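Local atomic coordinates of AgaA (PDB entry 6HLX), a protein that binds the opine agropinic acid as a periplasmic binding protein of an ABC transporter and so serves its import into the bacterium. Residues G169-V174 / H192-S197; L4-S9 / I213-P218; D415-G420 / K431-F436. One frame throughout, in Å; residues are numbered along the deposited sequence.

Overall arrangement
Contacts 1 and 2 belong to the same mixed sheet, where strands 190-195 and 3-8 run side by side. Their centres lie about 10 Å apart, and His192 CB of contact 1 packs on Tyr5 CD1 of contact 2. Contact 1 is partly buried and carries a zinc ion on one face. Contact 2 is almost wholly buried and leads from the sheet to the agropinic acid pocket through Tyr216. Contact 3 is a helix pair on the opposite side of the chain's centre, its centre about 39 Å from that of contact 2. It is also largely buried, but apolar packing replaces strand pairing there.

Contact 1: residues G169-V174 / H192-S197. With ZN (zinc ion), chain N.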
loop_
_atom_site.group_PDB
_atom_site.type_symbol
_atom_site.label_atom_id
_atom_site.label_comp_id
_atom_site.label_asym_id
_atom_site.label_seq_id
_atom_site.Cartn_x
_atom_site.Cartn_y
_atom_site.Cartn_z
ATOM N N GLY A 169 10.275 20.223 3.965
ATOM C CA GLY A 169 9.388 20.962 3.070
ATOM C C GLY A 169 9.879 21.073 1.637
ATOM O O GLY A 169 9.218 21.712 0.816
ATOM N N ARG A 170 11.025 20.445 1.294
ATOM C CA ARG A 170 11.521 20.597 -0.068
ATOM C C ARG A 170 11.900 19.285 -0.739
ATOM O O ARG A 170 11.335 18.961 -1.792
ATOM C CB ARG A 170 12.692 21.604 -0.117
ATOM C CG ARG A 170 13.341 21.699 -1.489
ATOM C CD ARG A 170 14.280 22.889 -1.659
ATOM N NE ARG A 170 14.951 22.856 -2.968
ATOM C CZ ARG A 170 14.389 23.238 -4.117
ATOM N NH1 ARG A 170 15.062 23.145 -5.255
ATOM N NH2 ARG A 170 13.144 23.706 -4.135
ATOM N N GLU A 171 12.898 18.564 -0.190
ATOM C CA GLU A 171 13.322 17.331 -0.855
ATOM C C GLU A 171 14.145 16.393 0.008
ATOM O O GLU A 171 14.729 16.806 1.009
ATOM C CB GLU A 171 14.136 17.655 -2.135
ATOM C CG GLU A 171 15.467 18.353 -1.876
ATOM C CD GLU A 171 16.335 18.507 -3.115
ATOM O OE1 GLU A 171 15.858 18.188 -4.232
ATOM O OE2 GLU A 171 17.490 18.955 -2.966
ATOM N N ILE A 172 14.235 15.140 -0.444
ATOM C CA ILE A 172 15.159 14.135 0.094
ATOM C C ILE A 172 16.106 13.804 -1.060
ATOM O O ILE A 172 15.635 13.529 -2.171
ATOM C CB ILE A 172 14.442 12.858 0.594
ATOM C CG1 ILE A 172 13.653 13.148 1.902
ATOM C CG2 ILE A 172 15.446 11.687 0.776
ATOM C CD1 ILE A 172 12.537 12.139 2.214
ATOM N N THR A 173 17.419 13.859 -0.821
ATOM C CA THR A 173 18.414 13.499 -1.834
ATOM C C THR A 173 19.059 12.163 -1.459
ATOM O O THR A 173 19.381 11.925 -0.292
ATOM C CB THR A 173 19.453 14.616 -2.047
ATOM O OG1 THR A 173 18.797 15.865 -2.294
ATOM C CG2 THR A 173 20.432 14.303 -3.186
ATOM N N VAL A 174 19.222 11.281 -2.448
ATOM C CA VAL A 174 19.872 9.986 -2.263
ATOM C C VAL A 174 20.984 9.888 -3.308
ATOM O O VAL A 174 20.856 10.484 -4.391
ATOM C CB VAL A 174 18.895 8.791 -2.306
ATOM C CG1 VAL A 174 17.778 8.960 -1.258
ATOM C CG2 VAL A 174 18.319 8.600 -3.710
ATOM N N HIS A 192 16.833 13.194 -6.554
ATOM C CA HIS A 192 16.296 14.207 -5.639
ATOM C C HIS A 192 14.775 14.000 -5.675
ATOM O O HIS A 192 14.130 14.184 -6.721
ATOM C CB HIS A 192 16.699 15.632 -6.078
ATOM C CG HIS A 192 18.187 15.857 -6.116
ATOM N ND1 HIS A 192 18.746 17.062 -5.741
ATOM C CD2 HIS A 192 19.177 15.021 -6.520
ATOM C CE1 HIS A 192 20.058 16.926 -5.914
ATOM N NE2 HIS A 192 20.366 15.724 -6.404
ATOM N N TYR A 193 14.210 13.587 -4.542
ATOM C CA TYR A 193 12.755 13.370 -4.398
ATOM C C TYR A 193 12.193 14.695 -3.890
ATOM O O TYR A 193 12.392 15.022 -2.724
ATOM C CB TYR A 193 12.469 12.217 -3.409
ATOM C CG TYR A 193 12.878 10.869 -3.958
ATOM C CD1 TYR A 193 12.024 10.137 -4.783
ATOM C CD2 TYR A 193 14.123 10.322 -3.656
ATOM C CE1 TYR A 193 12.411 8.905 -5.318
ATOM C CE2 TYR A 193 14.514 9.081 -4.168
ATOM C CZ TYR A 193 13.668 8.393 -5.026
ATOM O OH TYR A 193 14.085 7.193 -5.555
ATOM N N VAL A 194 11.545 15.462 -4.763
ATOM C CA VAL A 194 11.044 16.819 -4.483
ATOM C C VAL A 194 9.549 16.739 -4.166
ATOM O O VAL A 194 8.792 16.093 -4.886
ATOM C CB VAL A 194 11.330 17.756 -5.679
ATOM C CG1 VAL A 194 10.955 19.204 -5.341
ATOM C CG2 VAL A 194 12.805 17.669 -6.122
ATOM N N PHE A 195 9.130 17.414 -3.123
ATOM C CA PHE A 195 7.743 17.319 -2.652
ATOM C C PHE A 195 6.840 18.339 -3.302
ATOM O O PHE A 195 7.055 19.547 -3.128
ATOM C CB PHE A 195 7.711 17.501 -1.122
ATOM C CG PHE A 195 8.810 16.752 -0.385
ATOM C CD1 PHE A 195 9.077 15.415 -0.668
ATOM C CD2 PHE A 195 9.518 17.361 0.641
ATOM C CE1 PHE A 195 10.086 14.725 0.010
ATOM C CE2 PHE A 195 10.513 16.662 1.344
ATOM C CZ PHE A 195 10.796 15.356 1.016
ATOM N N TYR A 196 5.817 17.860 -4.028
ATOM C CA TYR A 196 4.805 18.726 -4.655
ATOM C C TYR A 196 3.420 18.317 -4.156
ATOM O O TYR A 196 2.768 17.476 -4.785
ATOM C CB TYR A 196 4.865 18.630 -6.184
ATOM C CG TYR A 196 6.095 19.246 -6.802
ATOM C CD1 TYR A 196 6.121 20.594 -7.158
ATOM C CD2 TYR A 196 7.207 18.471 -7.106
ATOM C CE1 TYR A 196 7.245 21.162 -7.757
ATOM C CE2 TYR A 196 8.328 19.022 -7.722
ATOM C CZ TYR A 196 8.352 20.374 -8.024
ATOM O OH TYR A 196 9.469 20.914 -8.630
ATOM N N SER A 197 2.977 18.897 -3.015
ATOM C CA SER A 197 1.688 18.549 -2.425
ATOM C C SER A 197 0.478 19.053 -3.221
ATOM O O SER A 197 -0.594 18.450 -3.141
ATOM C CB SER A 197 1.630 19.006 -0.974
ATOM O OG SER A 197 2.703 18.356 -0.313
HETATM ZN ZN ZN N . 17.873 18.771 -5.130
#
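The ring of His192 has CG2 of Thr173 over one face, 3.6 Å from its centroid, and OE1 of Glu171 near its plane at the edge. The Phe195 ring takes the CA of Glu171 on one face and CG1 of Ile172 in plane at its edge. These groups sit on an antiparallel strand pair, 171-174 with 192-195, within the mixed sheet of this periplasmic binding protein. Ile172 and Tyr193 form the hydrogen-bonded pair: Ile172 N donates to Tyr193 O, and Tyr193 N to Ile172 O at 2.8 Å. Phe195 N also donates to Arg170 O, almost straight at 169°. Arg170 and Glu171 form a classic beta bulge against strand 161-167.

Glu171 and His192 point the same way from one sheet face, along with Thr173 and Val194. Glu171 CG lies between the backbone N and the carbonyl carbon (chi1 65°), and the rest of the chain is extended. This brings its carboxylate beside the imidazole, with the two planes 62° apart. A zinc ion joins them. The far nitrogen of the imidazole, NE2, is hydrogen-bonded to Glu190, which should fix the ring's rotation. Glu171 grips the zinc ion with both OE1, at 2.3 Å, and OE2, at 2.2 Å, while His192 ND1 binds it at 2.0 Å.

Contact 2: residues L4-S9 / I213-P218; sequences LYFGLS and IIDYVP. With G9Z (agropinic acid), chain E.
Leu4 meets Ile213 at about a right angle, its CD1 3.8 Å from Ile213 CD1. Tyr5 enters through its backbone: its O accepts a hydrogen bond from Ile213 N, long at 3.3 Å and in the carbonyl plane.

Phe6 pairs with Ile213 in parallel register. CG2 of Ile213 lies over one face of the Phe6 ring, offset toward the rim and 4.0 Å from the centroid. Phe6 CG is anti to the backbone N (chi1 -166°), and this swings the ring back toward Ile213. Tyr193 of the neighbouring strand also meets this ring.

Gly7 bonds to the other strand through both its N and its O. Its N donates to Ile213 O at 2.7 Å and 169°, and its O receives Asp215 N at 3.2 Å. CG2 of Ile214 lies against Gly7 CA and O.

Leu8 has its side chain on the strand side of Tyr193 and Phe195, yet its CD2 reaches Asp215 OD2. At Ser9 the strand has ended. Its N lies 2.9 Å from Asp215 OD1. A water receives or gives a hydrogen bond at Ser9 OG and donates one to Asp215 OD2 at 2.6 Å. This buried carboxylate thus has a polar partner in the water. Ser9 OG is also hydrogen-bonded to Tyr332 and approaches Tyr216 CD1.

Beyond Asp215 the chain turns to the ligand. Tyr216 OH donates to atom O of the agropinic acid carboxylate at 2.7 Å and is also hydrogen-bonded to Thr23. The arrangement is typical of periplasmic binding proteins, in which the ends of parallel sheet strands lead into the ligand pocket.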
loop_
_atom_site.group_PDB
_atom_site.type_symbol
_atom_site.label_atom_id
_atom_site.label_comp_id
_atom_site.label_asym_id
_atom_site.label_seq_id
_atom_site.Cartn_x
_atom_site.Cartn_y
_atom_site.Cartn_z
ATOM N N LEU A 4 18.497 12.490 -11.359
ATOM C CA LEU A 4 17.091 12.523 -11.729
ATOM C C LEU A 4 16.319 13.239 -10.623
ATOM O O LEU A 4 16.566 12.990 -9.443
ATOM C CB LEU A 4 16.573 11.088 -11.934
ATOM C CG LEU A 4 15.138 10.955 -12.490
ATOM C CD1 LEU A 4 15.020 9.801 -13.441
ATOM C CD2 LEU A 4 14.128 10.834 -11.365
ATOM N N TYR A 5 15.399 14.130 -11.011
ATOM C CA TYR A 5 14.535 14.839 -10.055
ATOM C C TYR A 5 13.164 14.175 -10.178
ATOM O O TYR A 5 12.593 14.106 -11.284
ATOM C CB TYR A 5 14.443 16.330 -10.388
ATOM C CG TYR A 5 15.745 17.115 -10.283
ATOM C CD1 TYR A 5 16.841 16.609 -9.580
ATOM C CD2 TYR A 5 15.867 18.374 -10.855
ATOM C CE1 TYR A 5 18.043 17.318 -9.499
ATOM C CE2 TYR A 5 17.052 19.109 -10.744
ATOM C CZ TYR A 5 18.124 18.590 -10.036
ATOM O OH TYR A 5 19.292 19.322 -9.918
ATOM N N PHE A 6 12.660 13.683 -9.043
ATOM C CA PHE A 6 11.414 12.912 -8.978
ATOM C C PHE A 6 10.406 13.703 -8.137
ATOM O O PHE A 6 10.629 13.924 -6.947
ATOM C CB PHE A 6 11.730 11.573 -8.311
ATOM C CG PHE A 6 10.698 10.468 -8.418
ATOM C CD1 PHE A 6 9.433 10.607 -7.842
ATOM C CD2 PHE A 6 11.008 9.266 -9.047
ATOM C CE1 PHE A 6 8.496 9.561 -7.910
ATOM C CE2 PHE A 6 10.085 8.213 -9.084
ATOM C CZ PHE A 6 8.836 8.369 -8.529
ATOM N N GLY A 7 9.321 14.120 -8.766
ATOM C CA GLY A 7 8.289 14.891 -8.102
ATOM C C GLY A 7 7.315 13.982 -7.383
ATOM O O GLY A 7 6.488 13.324 -8.023
ATOM N N LEU A 8 7.409 13.935 -6.046
ATOM C CA LEU A 8 6.494 13.132 -5.220
ATOM C C LEU A 8 5.214 13.930 -4.891
ATOM O O LEU A 8 5.260 15.156 -4.742
ATOM C CB LEU A 8 7.152 12.746 -3.877
ATOM C CG LEU A 8 8.308 11.764 -3.847
ATOM C CD1 LEU A 8 8.866 11.702 -2.417
ATOM C CD2 LEU A 8 7.880 10.369 -4.345
ATOM N N SER A 9 4.095 13.201 -4.654
ATOM C CA SER A 9 2.810 13.821 -4.321
ATOM C C SER A 9 2.738 14.353 -2.893
ATOM O O SER A 9 1.717 14.936 -2.516
ATOM C CB SER A 9 1.657 12.851 -4.589
ATOM O OG SER A 9 1.759 11.743 -3.717
ATOM N N ILE A 213 10.392 12.979 -13.463
ATOM C CA ILE A 213 9.317 12.004 -13.224
ATOM C C ILE A 213 8.362 12.595 -12.206
ATOM O O ILE A 213 8.812 13.286 -11.301
ATOM C CB ILE A 213 9.884 10.644 -12.661
ATOM C CG1 ILE A 213 10.944 10.018 -13.591
ATOM C CG2 ILE A 213 8.738 9.598 -12.341
ATOM C CD1 ILE A 213 11.458 8.633 -13.086
ATOM N N ILE A 214 7.062 12.300 -12.333
ATOM C CA ILE A 214 6.083 12.645 -11.301
ATOM C C ILE A 214 5.215 11.446 -11.001
ATOM O O ILE A 214 4.931 10.652 -11.904
ATOM C CB ILE A 214 5.214 13.906 -11.580
ATOM C CG1 ILE A 214 4.324 13.748 -12.873
ATOM C CG2 ILE A 214 6.068 15.187 -11.595
ATOM C CD1 ILE A 214 3.142 14.766 -12.970
ATOM N N ASP A 215 4.736 11.337 -9.764
ATOM C CA ASP A 215 3.771 10.265 -9.451
ATOM C C ASP A 215 2.361 10.848 -9.271
ATOM O O ASP A 215 2.177 12.068 -9.358
ATOM C CB ASP A 215 4.223 9.402 -8.262
ATOM C CG ASP A 215 4.301 10.061 -6.918
ATOM O OD1 ASP A 215 3.849 11.226 -6.794
ATOM O OD2 ASP A 215 4.771 9.402 -5.968
ATOM N N TYR A 216 1.347 9.974 -9.060
ATOM C CA TYR A 216 -0.044 10.389 -8.889
ATOM C C TYR A 216 -0.481 11.421 -9.945
ATOM O O TYR A 216 -0.911 12.520 -9.614
ATOM C CB TYR A 216 -0.276 10.906 -7.463
ATOM C CG TYR A 216 -0.421 9.802 -6.443
ATOM C CD1 TYR A 216 0.692 9.290 -5.781
ATOM C CD2 TYR A 216 -1.678 9.343 -6.056
ATOM C CE1 TYR A 216 0.568 8.292 -4.814
ATOM C CE2 TYR A 216 -1.818 8.351 -5.077
ATOM C CZ TYR A 216 -0.689 7.825 -4.460
ATOM O OH TYR A 216 -0.817 6.866 -3.466
ATOM N N VAL A 217 -0.318 11.080 -11.232
ATOM C CA VAL A 217 -0.733 12.002 -12.291
ATOM C C VAL A 217 -2.250 12.147 -12.171
ATOM O O VAL A 217 -2.953 11.123 -12.203
ATOM C CB VAL A 217 -0.355 11.462 -13.695
ATOM C CG1 VAL A 217 -0.934 12.349 -14.793
ATOM C CG2 VAL A 217 1.163 11.319 -13.827
ATOM N N PRO A 218 -2.780 13.373 -12.018
ATOM C CA PRO A 218 -4.250 13.518 -11.904
ATOM C C PRO A 218 -4.954 13.085 -13.185
ATOM O O PRO A 218 -4.427 13.298 -14.278
ATOM C CB PRO A 218 -4.451 15.013 -11.645
ATOM C CG PRO A 218 -3.107 15.505 -11.160
ATOM C CD PRO A 218 -2.105 14.680 -11.916
HETATM O OAM G9Z E . -0.364 7.261 0.175
HETATM C CAB G9Z E . -1.453 7.589 -0.318
HETATM C CAC G9Z E . -1.758 8.916 -0.681
HETATM C CB G9Z E . -3.200 8.882 -1.273
HETATM C CA G9Z E . -3.696 7.467 -1.022
HETATM C C G9Z E . -4.209 6.881 -2.222
HETATM O O G9Z E . -3.404 6.326 -3.020
HETATM N N G9Z E . -2.505 6.760 -0.448
HETATM C CAG G9Z E . -2.457 5.275 -0.161
HETATM C CAH G9Z E . -3.148 4.968 1.169
HETATM O OAP G9Z E . -4.522 5.321 1.011
HETATM C CAI G9Z E . -3.035 3.493 1.568
HETATM O OAQ G9Z E . -1.683 3.037 1.311
HETATM C CAJ G9Z E . -3.312 3.284 3.095
HETATM O OAR G9Z E . -3.187 1.887 3.418
HETATM C CAK G9Z E . -4.649 3.844 3.636
HETATM O OAT G9Z E . -4.627 3.832 5.077
HETATM C CAL G9Z E . -5.873 3.101 3.079
HETATM O OAS G9Z E . -7.086 3.755 3.514
HETATM O OXT G9Z E . -5.447 6.978 -2.444
HETATM O O HOH W 1 3.537 9.776 -3.673
#

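Contact 3: residues D415-G420 / K431-F436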
loop_
_atom_site.group_PDB
_atom_site.type_symbol
_atom_site.label_atom_id
_atom_site.label_comp_id
_atom_site.label_asym_id
_atom_site.label_seq_id
_atom_site.Cartn_x
_atom_site.Cartn_y
_atom_site.Cartn_z
ATOM N N ASP A 415 -11.397 -18.099 10.250
ATOM C CA ASP A 415 -11.181 -19.530 10.007
ATOM C C ASP A 415 -10.916 -19.811 8.542
ATOM O O ASP A 415 -9.983 -20.553 8.228
ATOM C CB ASP A 415 -12.370 -20.350 10.535
ATOM C CG ASP A 415 -12.446 -20.364 12.046
ATOM O OD1 ASP A 415 -11.427 -20.029 12.696
ATOM O OD2 ASP A 415 -13.507 -20.753 12.585
ATOM N N LEU A 416 -11.674 -19.164 7.649
ATOM C CA LEU A 416 -11.495 -19.335 6.208
ATOM C C LEU A 416 -10.155 -18.749 5.766
ATOM O O LEU A 416 -9.428 -19.395 5.007
ATOM C CB LEU A 416 -12.642 -18.692 5.412
ATOM C CG LEU A 416 -13.972 -19.462 5.438
ATOM C CD1 LEU A 416 -15.112 -18.570 4.972
ATOM C CD2 LEU A 416 -13.895 -20.767 4.608
ATOM N N LEU A 417 -9.808 -17.541 6.248
ATOM C CA LEU A 417 -8.497 -16.980 5.848
ATOM C C LEU A 417 -7.336 -17.821 6.381
ATOM O O LEU A 417 -6.342 -18.009 5.680
ATOM C CB LEU A 417 -8.369 -15.520 6.304
ATOM C CG LEU A 417 -9.359 -14.542 5.627
ATOM C CD1 LEU A 417 -9.412 -13.216 6.373
ATOM C CD2 LEU A 417 -9.048 -14.343 4.118
ATOM N N ASP A 418 -7.459 -18.336 7.607
ATOM C CA ASP A 418 -6.422 -19.203 8.181
ATOM C C ASP A 418 -6.269 -20.470 7.331
ATOM O O ASP A 418 -5.142 -20.860 7.006
ATOM C CB ASP A 418 -6.742 -19.549 9.647
ATOM C CG ASP A 418 -6.486 -18.389 10.608
ATOM O OD1 ASP A 418 -5.729 -17.470 10.243
ATOM O OD2 ASP A 418 -7.025 -18.420 11.731
ATOM N N LYS A 419 -7.399 -21.076 6.922
ATOM C CA LYS A 419 -7.357 -22.281 6.083
ATOM C C LYS A 419 -6.755 -21.964 4.712
ATOM O O LYS A 419 -5.943 -22.743 4.202
ATOM C CB LYS A 419 -8.764 -22.900 5.930
ATOM C CG LYS A 419 -8.722 -24.316 5.367
ATOM C CD LYS A 419 -10.115 -24.928 5.230
ATOM C CE LYS A 419 -10.057 -26.319 4.621
ATOM N NZ LYS A 419 -11.425 -26.884 4.386
ATOM N N GLY A 420 -7.121 -20.803 4.148
ATOM C CA GLY A 420 -6.624 -20.376 2.843
ATOM C C GLY A 420 -5.116 -20.229 2.812
ATOM O O GLY A 420 -4.474 -20.615 1.836
ATOM N N LYS A 431 -11.596 -22.902 -3.511
ATOM C CA LYS A 431 -12.880 -23.212 -2.864
ATOM C C LYS A 431 -13.007 -22.406 -1.560
ATOM O O LYS A 431 -14.103 -21.972 -1.193
ATOM C CB LYS A 431 -12.955 -24.705 -2.498
ATOM C CG LYS A 431 -12.877 -25.671 -3.680
ATOM C CD LYS A 431 -13.020 -27.104 -3.157
ATOM C CE LYS A 431 -12.796 -28.162 -4.206
ATOM N NZ LYS A 431 -12.930 -29.524 -3.625
ATOM N N ILE A 432 -11.883 -22.256 -0.843
ATOM C CA ILE A 432 -11.822 -21.529 0.422
ATOM C C ILE A 432 -12.093 -20.040 0.175
ATOM O O ILE A 432 -12.927 -19.451 0.861
ATOM C CB ILE A 432 -10.458 -21.772 1.120
ATOM C CG1 ILE A 432 -10.279 -23.266 1.483
ATOM C CG2 ILE A 432 -10.330 -20.883 2.363
ATOM C CD1 ILE A 432 -8.813 -23.664 1.657
ATOM N N TYR A 433 -11.378 -19.427 -0.774
ATOM C CA TYR A 433 -11.578 -17.995 -1.047
ATOM C C TYR A 433 -12.980 -17.715 -1.620
ATOM O O TYR A 433 -13.551 -16.659 -1.329
ATOM C CB TYR A 433 -10.448 -17.417 -1.908
ATOM C CG TYR A 433 -9.146 -17.402 -1.135
ATOM C CD1 TYR A 433 -8.950 -16.514 -0.074
ATOM C CD2 TYR A 433 -8.145 -18.334 -1.401
ATOM C CE1 TYR A 433 -7.770 -16.522 0.671
ATOM C CE2 TYR A 433 -6.957 -18.349 -0.668
ATOM C CZ TYR A 433 -6.782 -17.451 0.377
ATOM O OH TYR A 433 -5.651 -17.502 1.146
ATOM N N ASP A 434 -13.550 -18.669 -2.391
ATOM C CA ASP A 434 -14.911 -18.507 -2.909
ATOM C C ASP A 434 -15.923 -18.456 -1.750
ATOM O O ASP A 434 -16.849 -17.638 -1.776
ATOM C CB ASP A 434 -15.274 -19.639 -3.877
ATOM C CG ASP A 434 -14.594 -19.572 -5.234
ATOM O OD1 ASP A 434 -14.152 -18.460 -5.635
ATOM O OD2 ASP A 434 -14.494 -20.628 -5.897
ATOM N N ALA A 435 -15.744 -19.324 -0.723
ATOM C CA ALA A 435 -16.619 -19.311 0.455
ATOM C C ALA A 435 -16.382 -18.024 1.270
ATOM O O ALA A 435 -17.334 -17.430 1.789
ATOM C CB ALA A 435 -16.380 -20.547 1.320
ATOM N N PHE A 436 -15.117 -17.564 1.335
ATOM C CA PHE A 436 -14.768 -16.323 2.047
ATOM C C PHE A 436 -15.529 -15.147 1.400
ATOM O O PHE A 436 -16.102 -14.322 2.112
ATOM C CB PHE A 436 -13.241 -16.059 1.993
ATOM C CG PHE A 436 -12.921 -14.587 2.182
ATOM C CD1 PHE A 436 -12.890 -14.020 3.454
ATOM C CD2 PHE A 436 -12.744 -13.753 1.087
ATOM C CE1 PHE A 436 -12.681 -12.644 3.620
ATOM C CE2 PHE A 436 -12.557 -12.373 1.254
ATOM C CZ PHE A 436 -12.508 -11.835 2.523
HETATM O O HOH W 2 -6.052 -16.390 3.517
#
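Leu417 and Phe436 cross at a slant, with CD2 of the leucine over one face of the phenylalanine ring. That methyl is 4.2 Å from the ring centroid and displaced toward the rim. The two belong to an antiparallel helix pair, a helical hairpin of helices 411-422 and 426-443. The axes of the short segments run at 160° and come within 9.2 Å of each other. Phe436 CG is anti to its own backbone nitrogen (chi1 156°), which turns a face of the ring to Leu417 CD2. An edge-to-face contact with Tyr393 also holds this ring, and Leu389 of helix 388-393 covers it further.

Leu416 points toward the other helix and splits its two methyls. CD1 rests against the backbone of Phe436, 3.7 Å from its CA. CD2 meets the methyl of Ala435 and CG2 of Ile432.

Ile432 points toward the first helix and uses both branches. Its CG2 sits against the backbone of that helix, close to Leu416 O and 3.7 Å from Gly420 N. Its CD1 turns to the extended chain of Lys419, which it crosses at about a right angle. The lysine therefore contributes its methylenes here, CG lying 3.8 Å from Ile432 CD1, while its NZ is hydrogen-bonded to a glycerol, probably from the crystallisation liquor.

At Gly420 the backbone meets the end of the Tyr433 side chain directly, with Tyr433 OH 3.2 Å from Gly420 C. The tyrosine starts out away from the first helix, but its ring reaches back, with CD2 of Leu417 near the ring plane at one edge. Its hydroxyl is hydrogen-bonded to Arg429, whose NE also bonds Gly420 O. A water completes the link: it accepts from Tyr433 OH at 2.6 Å and donates to Leu417 O at 2.7 Å.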